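Local coordinates for alginate lyase (Aplysia kurodai, PDB 5GMT), which probably cleaves alginate, notably its polymannuronate, as a eukaryotic lyase of polysaccharide lyase family 14, at residues L59-E64 against M242-F247; F106-K111 against K253-P258; L141-D146 against T246-S251. All blocks are in the same frame, centred on the assembly; numbering follows the deposited sequence.

Contact 1: residues L59-E64 against M242-F247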
ATOM      1  N   LEU A  59       2.929   6.709  13.651  1.00  7.17           N
ATOM      2  CA  LEU A  59       4.128   6.627  12.833  1.00  9.85           C
ATOM      3  C   LEU A  59       4.139   7.805  11.881  1.00  6.80           C
ATOM      4  O   LEU A  59       3.200   7.967  11.102  1.00  7.79           O
ATOM      5  CB  LEU A  59       4.154   5.303  12.061  1.00  6.58           C
ATOM      6  CG  LEU A  59       5.270   5.137  11.038  1.00  5.40           C
ATOM      7  CD1 LEU A  59       6.622   5.136  11.725  1.00  8.74           C
ATOM      8  CD2 LEU A  59       5.041   3.843  10.233  1.00  6.88           C
ATOM      9  N   ARG A  60       5.170   8.648  11.948  1.00  7.48           N
ATOM     10  CA  ARG A  60       5.186   9.839  11.102  1.00  7.10           C
ATOM     11  C   ARG A  60       6.279   9.734  10.066  1.00  6.21           C
ATOM     12  O   ARG A  60       7.418   9.414  10.388  1.00  6.99           O
ATOM     13  CB  ARG A  60       5.377  11.125  11.925  1.00  7.10           C
ATOM     14  CG  ARG A  60       5.102  12.397  11.118  1.00  9.21           C
ATOM     15  CD  ARG A  60       5.533  13.676  11.852  1.00  9.30           C
ATOM     16  NE  ARG A  60       6.983  13.874  11.771  1.00  6.54           N
ATOM     17  CZ  ARG A  60       7.640  14.915  12.283  1.00  9.79           C
ATOM     18  NH1 ARG A  60       6.994  15.873  12.934  1.00  9.87           N
ATOM     19  NH2 ARG A  60       8.959  14.996  12.135  1.00  9.03           N
ATOM     20  N   ILE A  61       5.913  10.010   8.822  1.00  5.99           N
ATOM     21  CA  ILE A  61       6.855  10.011   7.717  1.00  7.55           C
ATOM     22  C   ILE A  61       6.992  11.426   7.164  1.00  6.66           C
ATOM     23  O   ILE A  61       5.992  12.075   6.837  1.00  6.33           O
ATOM     24  CB  ILE A  61       6.403   9.066   6.573  1.00  8.71           C
ATOM     25  CG1 ILE A  61       6.067   7.670   7.113  1.00  7.33           C
ATOM     26  CG2 ILE A  61       7.470   9.029   5.475  1.00  7.53           C
ATOM     27  CD1 ILE A  61       7.234   6.957   7.795  1.00  6.09           C
ATOM     28  N   PHE A  62       8.236  11.879   7.042  1.00  5.15           N
ATOM     29  CA  PHE A  62       8.547  13.197   6.531  1.00  8.45           C
ATOM     30  C   PHE A  62       9.032  13.116   5.080  1.00  9.13           C
ATOM     31  O   PHE A  62       9.917  12.323   4.770  1.00  9.57           O
ATOM     32  CB  PHE A  62       9.607  13.848   7.422  1.00  6.81           C
ATOM     33  CG  PHE A  62      10.217  15.082   6.842  1.00  9.46           C
ATOM     34  CD1 PHE A  62       9.421  16.163   6.497  1.00 10.65           C
ATOM     35  CD2 PHE A  62      11.586  15.175   6.665  1.00  8.93           C
ATOM     36  CE1 PHE A  62       9.976  17.318   5.982  1.00 12.25           C
ATOM     37  CE2 PHE A  62      12.155  16.325   6.144  1.00 12.35           C
ATOM     38  CZ  PHE A  62      11.350  17.399   5.805  1.00 12.56           C
ATOM     39  N   TYR A  63       8.425  13.915   4.200  1.00  6.71           N
ATOM     40  CA  TYR A  63       8.891  14.058   2.830  1.00  7.60           C
ATOM     41  C   TYR A  63       9.384  15.480   2.644  1.00  9.84           C
ATOM     42  O   TYR A  63       8.599  16.439   2.660  1.00  8.12           O
ATOM     43  CB  TYR A  63       7.793  13.766   1.794  1.00  8.22           C
ATOM     44  CG  TYR A  63       6.820  12.659   2.136  1.00  8.04           C
ATOM     45  CD1 TYR A  63       6.930  11.388   1.559  1.00  8.12           C
ATOM     46  CD2 TYR A  63       5.768  12.892   3.015  1.00  8.42           C
ATOM     47  CE1 TYR A  63       6.026  10.390   1.876  1.00  6.08           C
ATOM     48  CE2 TYR A  63       4.872  11.907   3.340  1.00  7.40           C
ATOM     49  CZ  TYR A  63       4.997  10.656   2.762  1.00  8.27           C
ATOM     50  OH  TYR A  63       4.091   9.685   3.084  1.00  6.53           O
ATOM     51  N   GLU A  64      10.683  15.616   2.461  1.00  8.90           N
ATOM     52  CA  GLU A  64      11.279  16.919   2.270  1.00 10.40           C
ATOM     53  C   GLU A  64      10.824  17.531   0.952  1.00 11.95           C
ATOM     54  O   GLU A  64      10.644  16.816  -0.030  1.00 10.07           O
ATOM     55  CB  GLU A  64      12.790  16.783   2.299  1.00 11.37           C
ATOM     56  CG  GLU A  64      13.533  18.069   2.371  1.00 14.35           C
ATOM     57  CD  GLU A  64      14.828  17.890   3.127  1.00 19.68           C
ATOM     58  OE1 GLU A  64      15.066  18.674   4.077  1.00 14.85           O
ATOM     59  OE2 GLU A  64      15.586  16.949   2.778  1.00 13.13           O
ATOM     60  N   MET A 242       1.851  -6.787   4.796  1.00  6.67           N
ATOM     61  CA  MET A 242       1.766  -5.391   4.378  1.00  5.26           C
ATOM     62  C   MET A 242       3.068  -4.903   3.763  1.00  5.73           C
ATOM     63  O   MET A 242       4.145  -5.082   4.343  1.00  8.46           O
ATOM     64  CB  MET A 242       1.412  -4.482   5.555  1.00  7.27           C
ATOM     65  CG  MET A 242       1.363  -2.998   5.150  1.00  7.47           C
ATOM     66  SD  MET A 242       1.068  -1.845   6.508  1.00  7.36           S
ATOM     67  CE  MET A 242       2.438  -2.220   7.591  1.00  8.64           C
ATOM     68  N   PHE A 243       2.948  -4.290   2.589  1.00  4.91           N
ATOM     69  CA  PHE A 243       4.056  -3.597   1.933  1.00  5.84           C
ATOM     70  C   PHE A 243       3.936  -2.135   2.332  1.00  5.38           C
ATOM     71  O   PHE A 243       3.174  -1.397   1.728  1.00  4.72           O
ATOM     72  CB  PHE A 243       3.987  -3.844   0.408  1.00  5.17           C
ATOM     73  CG  PHE A 243       5.100  -3.216  -0.406  1.00  5.99           C
ATOM     74  CD1 PHE A 243       6.230  -2.684   0.188  1.00  8.03           C
ATOM     75  CD2 PHE A 243       5.070  -3.319  -1.796  1.00  7.32           C
ATOM     76  CE1 PHE A 243       7.252  -2.137  -0.596  1.00 10.88           C
ATOM     77  CE2 PHE A 243       6.101  -2.802  -2.583  1.00 10.03           C
ATOM     78  CZ  PHE A 243       7.181  -2.217  -1.991  1.00  9.24           C
ATOM     79  N   PHE A 244       4.631  -1.746   3.402  1.00  6.47           N
ATOM     80  CA  PHE A 244       4.637  -0.337   3.791  1.00  5.50           C
ATOM     81  C   PHE A 244       5.545   0.396   2.829  1.00  5.67           C
ATOM     82  O   PHE A 244       6.724   0.075   2.707  1.00  5.92           O
ATOM     83  CB  PHE A 244       5.093  -0.118   5.238  1.00  6.78           C
ATOM     84  CG  PHE A 244       4.936   1.314   5.700  1.00  5.82           C
ATOM     85  CD1 PHE A 244       3.772   1.725   6.337  1.00  6.03           C
ATOM     86  CD2 PHE A 244       5.937   2.249   5.471  1.00  7.04           C
ATOM     87  CE1 PHE A 244       3.612   3.048   6.757  1.00  6.04           C
ATOM     88  CE2 PHE A 244       5.779   3.580   5.892  1.00  5.76           C
ATOM     89  CZ  PHE A 244       4.615   3.966   6.529  1.00  4.24           C
ATOM     90  N   SER A 245       4.991   1.385   2.141  1.00  5.22           N
ATOM     91  CA  SER A 245       5.722   2.054   1.077  1.00  5.79           C
ATOM     92  C   SER A 245       5.145   3.449   0.919  1.00  6.39           C
ATOM     93  O   SER A 245       3.966   3.581   0.659  1.00  6.62           O
ATOM     94  CB  SER A 245       5.589   1.257  -0.222  1.00  5.09           C
ATOM     95  OG  SER A 245       6.342   1.821  -1.270  1.00  7.91           O
ATOM     96  N   THR A 246       5.955   4.486   1.095  1.00  5.90           N
ATOM     97  CA  THR A 246       5.453   5.837   0.870  1.00  4.07           C
ATOM     98  C   THR A 246       6.609   6.795   0.552  1.00  6.48           C
ATOM     99  O   THR A 246       7.637   6.849   1.248  1.00  6.10           O
ATOM    100  CB  THR A 246       4.605   6.339   2.091  1.00  4.42           C
ATOM    101  OG1 THR A 246       3.885   7.530   1.737  1.00  7.31           O
ATOM    102  CG2 THR A 246       5.477   6.595   3.328  1.00  7.48           C
ATOM    103  N   PHE A 247       6.423   7.513  -0.549  1.00  5.69           N
ATOM    104  CA  PHE A 247       7.389   8.442  -1.105  1.00  7.80           C
ATOM    105  C   PHE A 247       6.697   9.077  -2.301  1.00 10.16           C
ATOM    106  O   PHE A 247       5.720   8.521  -2.809  1.00  6.01           O
ATOM    107  CB  PHE A 247       8.683   7.737  -1.526  1.00  5.84           C
ATOM    108  CG  PHE A 247       8.472   6.589  -2.474  1.00  5.64           C
ATOM    109  CD1 PHE A 247       8.363   5.288  -1.995  1.00  6.57           C
ATOM    110  CD2 PHE A 247       8.385   6.809  -3.840  1.00  7.32           C
ATOM    111  CE1 PHE A 247       8.172   4.224  -2.871  1.00  9.03           C
ATOM    112  CE2 PHE A 247       8.203   5.761  -4.715  1.00  6.55           C
ATOM    113  CZ  PHE A 247       8.100   4.461  -4.231  1.00  7.42           C
TER

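Contact 2: residues F106-K111 against K253-P258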
ATOM      1  N   PHE A 106       0.006  17.325  -3.068  1.00  8.15           N
ATOM      2  CA  PHE A 106       0.061  15.951  -3.597  1.00  9.33           C
ATOM      3  C   PHE A 106       0.956  15.823  -4.826  1.00 11.38           C
ATOM      4  O   PHE A 106       1.300  14.709  -5.236  1.00 10.57           O
ATOM      5  CB  PHE A 106      -1.346  15.443  -3.936  1.00  8.22           C
ATOM      6  CG  PHE A 106      -2.220  15.225  -2.727  1.00 15.39           C
ATOM      7  CD1 PHE A 106      -2.078  14.083  -1.955  1.00 10.75           C
ATOM      8  CD2 PHE A 106      -3.179  16.167  -2.359  1.00  9.12           C
ATOM      9  CE1 PHE A 106      -2.878  13.876  -0.846  1.00 13.73           C
ATOM     10  CE2 PHE A 106      -3.983  15.966  -1.248  1.00 12.63           C
ATOM     11  CZ  PHE A 106      -3.834  14.826  -0.487  1.00 13.83           C
ATOM     12  N   GLY A 107       1.347  16.957  -5.405  1.00  9.53           N
ATOM     13  CA  GLY A 107       2.177  16.946  -6.602  1.00  9.72           C
ATOM     14  C   GLY A 107       1.503  16.151  -7.713  1.00 12.12           C
ATOM     15  O   GLY A 107       0.333  16.378  -8.030  1.00 12.81           O
ATOM     16  N   ILE A 108       2.225  15.189  -8.284  1.00 10.40           N
ATOM     17  CA  ILE A 108       1.622  14.312  -9.277  1.00  8.55           C
ATOM     18  C   ILE A 108       1.715  12.853  -8.847  1.00 11.34           C
ATOM     19  O   ILE A 108       1.785  11.956  -9.686  1.00 11.68           O
ATOM     20  CB  ILE A 108       2.270  14.491 -10.666  1.00  9.17           C
ATOM     21  CG1 ILE A 108       3.778  14.263 -10.601  1.00 13.03           C
ATOM     22  CG2 ILE A 108       1.979  15.892 -11.198  1.00 14.17           C
ATOM     23  CD1 ILE A 108       4.450  14.226 -11.969  1.00 17.75           C
ATOM     24  N   GLY A 109       1.718  12.626  -7.534  1.00  8.18           N
ATOM     25  CA  GLY A 109       1.558  11.282  -7.023  1.00  9.79           C
ATOM     26  C   GLY A 109       2.653  10.686  -6.169  1.00  7.56           C
ATOM     27  O   GLY A 109       3.806  11.114  -6.179  1.00  8.01           O
ATOM     28  N   GLY A 110       2.274   9.651  -5.434  1.00  7.39           N
ATOM     29  CA  GLY A 110       3.214   8.930  -4.604  1.00  6.79           C
ATOM     30  C   GLY A 110       2.571   7.697  -3.992  1.00  8.73           C
ATOM     31  O   GLY A 110       1.400   7.413  -4.229  1.00  7.70           O
ATOM     32  N   LYS A 111       3.346   6.986  -3.176  1.00  6.25           N
ATOM     33  CA  LYS A 111       2.961   5.653  -2.706  1.00  6.45           C
ATOM     34  C   LYS A 111       2.316   5.660  -1.333  1.00  6.43           C
ATOM     35  O   LYS A 111       2.622   6.518  -0.510  1.00  5.70           O
ATOM     36  CB  LYS A 111       4.189   4.743  -2.677  1.00  5.04           C
ATOM     37  CG  LYS A 111       4.405   3.912  -3.955  1.00  5.66           C
ATOM     38  CD  LYS A 111       4.570   4.793  -5.169  1.00  9.82           C
ATOM     39  CE  LYS A 111       4.972   3.996  -6.406  1.00 10.87           C
ATOM     40  NZ  LYS A 111       5.020   4.890  -7.612  1.00  8.63           N
ATOM     41  N   LYS A 253      12.224  14.193 -11.508  1.00 20.66           N
ATOM     42  CA  LYS A 253      12.020  15.411 -10.709  1.00 18.52           C
ATOM     43  C   LYS A 253      10.599  15.978 -10.824  1.00 18.09           C
ATOM     44  O   LYS A 253      10.107  16.606  -9.888  1.00 22.29           O
ATOM     45  CB  LYS A 253      13.060  16.472 -11.118  1.00 27.49           C
ATOM     46  CG  LYS A 253      12.681  17.970 -10.957  1.00 39.29           C
ATOM     47  CD  LYS A 253      12.273  18.404  -9.538  1.00 34.94           C
ATOM     48  CE  LYS A 253      11.559  19.751  -9.539  1.00 35.09           C
ATOM     49  NZ  LYS A 253      12.321  20.793 -10.275  1.00 46.07           N
ATOM     50  N   SER A 254       9.920  15.753 -11.947  1.00 18.86           N
ATOM     51  CA  SER A 254       8.546  16.229 -12.097  1.00 16.86           C
ATOM     52  C   SER A 254       7.640  15.803 -10.925  1.00 14.93           C
ATOM     53  O   SER A 254       6.636  16.449 -10.652  1.00 15.35           O
ATOM     54  CB  SER A 254       7.956  15.726 -13.410  1.00 15.62           C
ATOM     55  OG  SER A 254       7.987  14.311 -13.461  1.00 20.38           O
ATOM     56  N   TYR A 255       8.015  14.713 -10.258  1.00 13.96           N
ATOM     57  CA  TYR A 255       7.270  14.163  -9.128  1.00 13.18           C
ATOM     58  C   TYR A 255       7.730  14.727  -7.785  1.00 12.31           C
ATOM     59  O   TYR A 255       7.249  14.289  -6.745  1.00  9.61           O
ATOM     60  CB  TYR A 255       7.415  12.634  -9.073  1.00 15.18           C
ATOM     61  CG  TYR A 255       6.750  11.870 -10.194  1.00  9.82           C
ATOM     62  CD1 TYR A 255       7.409  11.645 -11.394  1.00 14.93           C
ATOM     63  CD2 TYR A 255       5.473  11.350 -10.038  1.00 11.75           C
ATOM     64  CE1 TYR A 255       6.801  10.934 -12.417  1.00 17.03           C
ATOM     65  CE2 TYR A 255       4.861  10.635 -11.050  1.00 13.59           C
ATOM     66  CZ  TYR A 255       5.534  10.435 -12.236  1.00 18.35           C
ATOM     67  OH  TYR A 255       4.926   9.736 -13.249  1.00 20.89           O
ATOM     68  N   ALA A 256       8.662  15.676  -7.796  1.00 14.29           N
ATOM     69  CA  ALA A 256       9.200  16.202  -6.539  1.00 12.99           C
ATOM     70  C   ALA A 256       8.096  16.757  -5.643  1.00 12.12           C
ATOM     71  O   ALA A 256       7.131  17.379  -6.113  1.00 11.96           O
ATOM     72  CB  ALA A 256      10.253  17.276  -6.817  1.00 13.83           C
ATOM     73  N   ALA A 257       8.222  16.507  -4.343  1.00  9.66           N
ATOM     74  CA  ALA A 257       7.253  17.025  -3.390  1.00 10.41           C
ATOM     75  C   ALA A 257       7.272  18.544  -3.440  1.00 11.11           C
ATOM     76  O   ALA A 257       8.335  19.164  -3.323  1.00 12.25           O
ATOM     77  CB  ALA A 257       7.551  16.528  -1.986  1.00 10.36           C
ATOM     78  N   PRO A 258       6.098  19.149  -3.663  1.00  9.44           N
ATOM     79  CA  PRO A 258       6.028  20.616  -3.732  1.00 12.73           C
ATOM     80  C   PRO A 258       6.297  21.266  -2.376  1.00 14.27           C
ATOM     81  O   PRO A 258       6.814  22.380  -2.340  1.00 13.25           O
ATOM     82  CB  PRO A 258       4.595  20.884  -4.217  1.00 12.25           C
ATOM     83  CG  PRO A 258       3.843  19.634  -3.965  1.00 16.82           C
ATOM     84  CD  PRO A 258       4.839  18.511  -4.086  1.00 11.67           C
TER
HETATM   85  O   HOH W   1       4.579  13.744  -7.246  1.00  9.55           O

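Contact 3: residues L141-D146 against T246-S251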
ATOM      1  N   LEU A 141      -1.299   1.284  -2.599  1.00  4.85           N
ATOM      2  CA  LEU A 141      -2.151   2.355  -3.102  1.00  7.28           C
ATOM      3  C   LEU A 141      -1.240   3.462  -3.605  1.00  6.77           C
ATOM      4  O   LEU A 141      -0.046   3.488  -3.288  1.00  5.15           O
ATOM      5  CB  LEU A 141      -3.104   2.867  -2.014  1.00  7.23           C
ATOM      6  CG  LEU A 141      -4.432   2.134  -1.769  1.00  7.42           C
ATOM      7  CD1 LEU A 141      -4.190   0.687  -1.400  1.00 11.48           C
ATOM      8  CD2 LEU A 141      -5.223   2.835  -0.656  1.00  7.26           C
ATOM      9  N   MET A 142      -1.781   4.360  -4.416  1.00  8.41           N
ATOM     10  CA  MET A 142      -1.050   5.568  -4.767  1.00  5.64           C
ATOM     11  C   MET A 142      -1.976   6.753  -4.648  1.00  8.41           C
ATOM     12  O   MET A 142      -3.188   6.598  -4.778  1.00  7.74           O
ATOM     13  CB  MET A 142      -0.477   5.498  -6.188  1.00  8.72           C
ATOM     14  CG  MET A 142       0.908   4.871  -6.279  1.00  7.31           C
ATOM     15  SD  MET A 142       1.725   5.191  -7.865  1.00  7.19           S
ATOM     16  CE  MET A 142       1.938   6.967  -7.807  1.00  8.10           C
ATOM     17  N   TRP A 143      -1.417   7.926  -4.366  1.00  7.69           N
ATOM     18  CA  TRP A 143      -2.152   9.153  -4.647  1.00  8.24           C
ATOM     19  C   TRP A 143      -1.640   9.678  -5.972  1.00 10.86           C
ATOM     20  O   TRP A 143      -0.606   9.230  -6.487  1.00  7.60           O
ATOM     21  CB  TRP A 143      -2.009  10.204  -3.531  1.00  6.56           C
ATOM     22  CG  TRP A 143      -0.667  10.887  -3.434  1.00  7.61           C
ATOM     23  CD1 TRP A 143      -0.230  11.972  -4.155  1.00  7.33           C
ATOM     24  CD2 TRP A 143       0.399  10.547  -2.542  1.00  9.47           C
ATOM     25  NE1 TRP A 143       1.050  12.308  -3.777  1.00  8.05           N
ATOM     26  CE2 TRP A 143       1.455  11.454  -2.781  1.00  8.55           C
ATOM     27  CE3 TRP A 143       0.564   9.558  -1.564  1.00  8.49           C
ATOM     28  CZ2 TRP A 143       2.662  11.398  -2.082  1.00 10.55           C
ATOM     29  CZ3 TRP A 143       1.763   9.511  -0.864  1.00 10.24           C
ATOM     30  CH2 TRP A 143       2.798  10.422  -1.131  1.00  9.45           C
ATOM     31  N   ARG A 144      -2.403  10.593  -6.542  1.00 11.32           N
ATOM     32  CA  ARG A 144      -2.052  11.183  -7.812  1.00  8.56           C
ATOM     33  C   ARG A 144      -2.294  12.671  -7.719  1.00 10.57           C
ATOM     34  O   ARG A 144      -2.524  13.209  -6.629  1.00 10.59           O
ATOM     35  CB  ARG A 144      -2.875  10.566  -8.948  1.00 10.39           C
ATOM     36  CG  ARG A 144      -2.554   9.106  -9.245  1.00 10.39           C
ATOM     37  CD  ARG A 144      -1.260   8.964 -10.043  1.00  8.00           C
ATOM     38  NE  ARG A 144      -0.906   7.563 -10.270  1.00  9.88           N
ATOM     39  CZ  ARG A 144       0.199   7.160 -10.898  1.00  8.76           C
ATOM     40  NH1 ARG A 144       0.455   5.864 -11.048  1.00  5.73           N
ATOM     41  NH2 ARG A 144       1.050   8.057 -11.382  1.00  9.93           N
ATOM     42  N   LYS A 145      -2.214  13.329  -8.868  1.00 11.56           N
ATOM     43  CA  LYS A 145      -2.602  14.722  -8.996  1.00 10.19           C
ATOM     44  C   LYS A 145      -3.888  15.020  -8.225  1.00 13.28           C
ATOM     45  O   LYS A 145      -4.854  14.261  -8.312  1.00 10.86           O
ATOM     46  CB  LYS A 145      -2.780  15.042 -10.482  1.00 15.72           C
ATOM     47  CG  LYS A 145      -3.278  16.419 -10.785  1.00 24.49           C
ATOM     48  CD  LYS A 145      -3.729  16.522 -12.242  1.00 37.47           C
ATOM     49  CE  LYS A 145      -2.716  15.869 -13.185  1.00 40.99           C
ATOM     50  NZ  LYS A 145      -3.161  15.919 -14.608  1.00 37.92           N
ATOM     51  N   ASP A 146      -3.887  16.114  -7.464  1.00 14.65           N
ATOM     52  CA  ASP A 146      -5.067  16.574  -6.716  1.00 13.74           C
ATOM     53  C   ASP A 146      -5.548  15.588  -5.649  1.00 14.55           C
ATOM     54  O   ASP A 146      -6.679  15.680  -5.166  1.00 13.56           O
ATOM     55  CB  ASP A 146      -6.217  16.895  -7.681  1.00 14.99           C
ATOM     56  CG  ASP A 146      -5.823  17.924  -8.739  1.00 23.72           C
ATOM     57  OD1 ASP A 146      -5.069  18.864  -8.401  1.00 23.12           O
ATOM     58  OD2 ASP A 146      -6.257  17.787  -9.906  1.00 23.86           O
ATOM     59  N   THR A 246       5.955   4.486   1.095  1.00  5.90           N
ATOM     60  CA  THR A 246       5.453   5.837   0.870  1.00  4.07           C
ATOM     61  C   THR A 246       6.609   6.795   0.552  1.00  6.48           C
ATOM     62  O   THR A 246       7.637   6.849   1.248  1.00  6.10           O
ATOM     63  CB  THR A 246       4.605   6.339   2.091  1.00  4.42           C
ATOM     64  OG1 THR A 246       3.885   7.530   1.737  1.00  7.31           O
ATOM     65  CG2 THR A 246       5.477   6.595   3.328  1.00  7.48           C
ATOM     66  N   PHE A 247       6.423   7.513  -0.549  1.00  5.69           N
ATOM     67  CA  PHE A 247       7.389   8.442  -1.105  1.00  7.80           C
ATOM     68  C   PHE A 247       6.697   9.077  -2.301  1.00 10.16           C
ATOM     69  O   PHE A 247       5.720   8.521  -2.809  1.00  6.01           O
ATOM     70  CB  PHE A 247       8.683   7.737  -1.526  1.00  5.84           C
ATOM     71  CG  PHE A 247       8.472   6.589  -2.474  1.00  5.64           C
ATOM     72  CD1 PHE A 247       8.363   5.288  -1.995  1.00  6.57           C
ATOM     73  CD2 PHE A 247       8.385   6.809  -3.840  1.00  7.32           C
ATOM     74  CE1 PHE A 247       8.172   4.224  -2.871  1.00  9.03           C
ATOM     75  CE2 PHE A 247       8.203   5.761  -4.715  1.00  6.55           C
ATOM     76  CZ  PHE A 247       8.100   4.461  -4.231  1.00  7.42           C
ATOM     77  N   PHE A 248       7.180  10.236  -2.733  1.00  6.96           N
ATOM     78  CA  PHE A 248       6.659  10.865  -3.945  1.00  7.54           C
ATOM     79  C   PHE A 248       7.285  10.208  -5.175  1.00  7.44           C
ATOM     80  O   PHE A 248       8.477   9.880  -5.178  1.00  8.02           O
ATOM     81  CB  PHE A 248       6.945  12.376  -3.941  1.00  8.53           C
ATOM     82  CG  PHE A 248       5.997  13.170  -3.091  1.00  9.13           C
ATOM     83  CD1 PHE A 248       6.061  13.101  -1.702  1.00  8.93           C
ATOM     84  CD2 PHE A 248       5.044  13.992  -3.677  1.00  7.74           C
ATOM     85  CE1 PHE A 248       5.181  13.833  -0.912  1.00  8.32           C
ATOM     86  CE2 PHE A 248       4.165  14.725  -2.899  1.00  9.48           C
ATOM     87  CZ  PHE A 248       4.232  14.642  -1.511  1.00  9.41           C
ATOM     88  N   GLY A 249       6.479  10.000  -6.215  1.00  9.37           N
ATOM     89  CA  GLY A 249       7.001   9.477  -7.465  1.00 11.48           C
ATOM     90  C   GLY A 249       6.553   8.060  -7.772  1.00 13.77           C
ATOM     91  O   GLY A 249       5.865   7.438  -6.956  1.00 10.30           O
ATOM     92  N   GLY A 250       6.911   7.555  -8.953  1.00 13.45           N
ATOM     93  CA  GLY A 250       7.615   8.322  -9.968  1.00 13.20           C
ATOM     94  C   GLY A 250       9.121   8.338  -9.804  1.00 20.57           C
ATOM     95  O   GLY A 250       9.640   8.237  -8.691  1.00 22.23           O
ATOM     96  N   SER A 251       9.831   8.497 -10.913  1.00 18.55           N
ATOM     97  CA  SER A 251      11.276   8.313 -10.916  1.00 20.78           C
ATOM     98  C   SER A 251      12.027   9.509 -11.474  1.00 19.14           C
ATOM     99  O   SER A 251      13.209   9.404 -11.808  1.00 26.14           O
ATOM    100  CB  SER A 251      11.642   7.067 -11.726  1.00 27.30           C
ATOM    101  OG  SER A 251      10.917   5.939 -11.278  1.00 28.95           O
TER

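Contact 1: residues L59-E64 against M242-F247
L59, I61 and F244 make the apolar part of this contact, pointing at one another from two facing strands. F244 has CG anti to its backbone N (chi1 -173°), which sends the ring out toward strand 59-63. L59 CD2 reaches F244 CZ obliquely at 3.7 Å, while I61 CG1 comes to the ring's edge, near its plane, 4.0 Å from F244 CZ. The I61 and T246 side chains slide past each other in opposite directions, I61 CG2 3.8 Å from T246 CG2.

In the polar part, the two buried hydroxyls Y63 OH and T246 OG1 lie 2.5 Å apart, a short hydrogen bond. The side chains cross at about a right angle, with T246 OG1 at the tyrosine's edge near its plane. Both oxygens have further partners, S263 OG for Y63 and the carbonyl of K111 for T246, forming a small buried network. Y63 CE1 also lies 3.8 Å from F247 N.

F265 meets F244 edge-to-face and F79 stacks on it, extending the aromatic core. The strand axes stay 8.3 Å apart and are inclined at 32°, each strand bonded within its own sheet: this is face-to-face packing in a beta-sandwich, consistent with the concanavalin-like fold of the family.

Contact 2: residues F106-K111 against K253-P258
With chi1 at 56°, I108 carries CG1 between its backbone N and carbonyl carbon, and the extended second torsion sends CD1 out over Y255. Y255 in turn has CG anti to its carbonyl carbon (chi1 -68°), bringing the ring, CD2 foremost, up to I108. The result is a CH-pi contact: I108 CD1 sits over one face, 3.6 Å from the Y255 ring centroid and 10° off the normal. I108 CG1 presses on the same ring at Y255 CD2, 3.4 Å away, and the tip of I108 also meets the backbone oxygen of S254. Elsewhere on the turn, P258 lies against G107, its CG 3.9 Å from G107 N.

A water joins the two backbones. It accepts from I108 N at 3.0 Å and donates to G109 O. Its other donated bond crosses to Y255 O at 2.8 Å, so three main-chain groups grip it. The turn itself is type II' from F106 to G109, closed by G109 N to F106 O at 3.1 Å, with G107 in its positive-phi position.

This surface contact sets the tight turn leading into strand 110-118 against a short 3-10 segment, 253-255, in the connection from strand 238-247 to strand 261-272. Beside it, G109 pairs through the backbone with G249, just past the end of strand 238-247, and G110 pairs with W143 of strand 136-143.

Contact 3: residues L141-D146 against T246-S251
W143 drives the edge of its indole into the face of F248, a T-shaped (edge-to-face) pair inside the beta-sandwich. W143 CZ2 stands 3.5 Å above the F248 ring plane, over the ring's centre; the planes are turned 76° apart, and the centroids of the indole's six-membered ring and the F248 ring are 4.9 Å from each other. The nearest atoms are W143 CZ2 and F248 CZ, at 3.6 Å. A chi1 of 72° puts W143 CG between the backbone N and the carbonyl carbon, which carries the far end of the indole across toward F248. Its NE1 is hydrogen-bonded to the carbonyl of F106, which helps fix the ring's rotation, and F106 and F104 also meet it edge-to-face.

The two segments are not neighbours in their sheet: strand 110-118 runs between strands 136-143 and 238-247, and the long side chains reach across it. Farther round the indole, W143 CZ3 approaches T246 OG1, whose polar partner is the Y63 hydroxyl, at 3.9 Å in the ring plane, while W143 CH2 comes obliquely to F247 O, also at 3.9 Å. F248 has a second aromatic partner, Y63, which it meets edge-to-face and which ties this pair to the opposing sheet.

Past F248 the chain turns through G249 and a cis peptide before G250. M142 bends at its third torsion (65°) to bring CE 4.0 Å from G249 O, an oxygen that accepts from K111 NZ. The same methyl lies over the centre of the R144 guanidinium, with M142 CE 3.5 Å above its plane.

How the contacts relate
From the N terminus, strand 58-63 comes first and meets strand 238-247 some 180 residues later, so contact 1 closes a long loop between the two sheets. The turn at 106-111 and residues 141-146 both fall inside that loop. Contact 2 closes later, at 253-258, and therefore crosses contact 1; contact 3 lies wholly within the span of contact 2 and ends on the same strand as contact 1, sharing T246 and F247. K111 runs between them, its N hydrogen-bonded to F247 O. Together they join the two facing sheets, three adjacent strands of one of them, and the connection to strand 261-272.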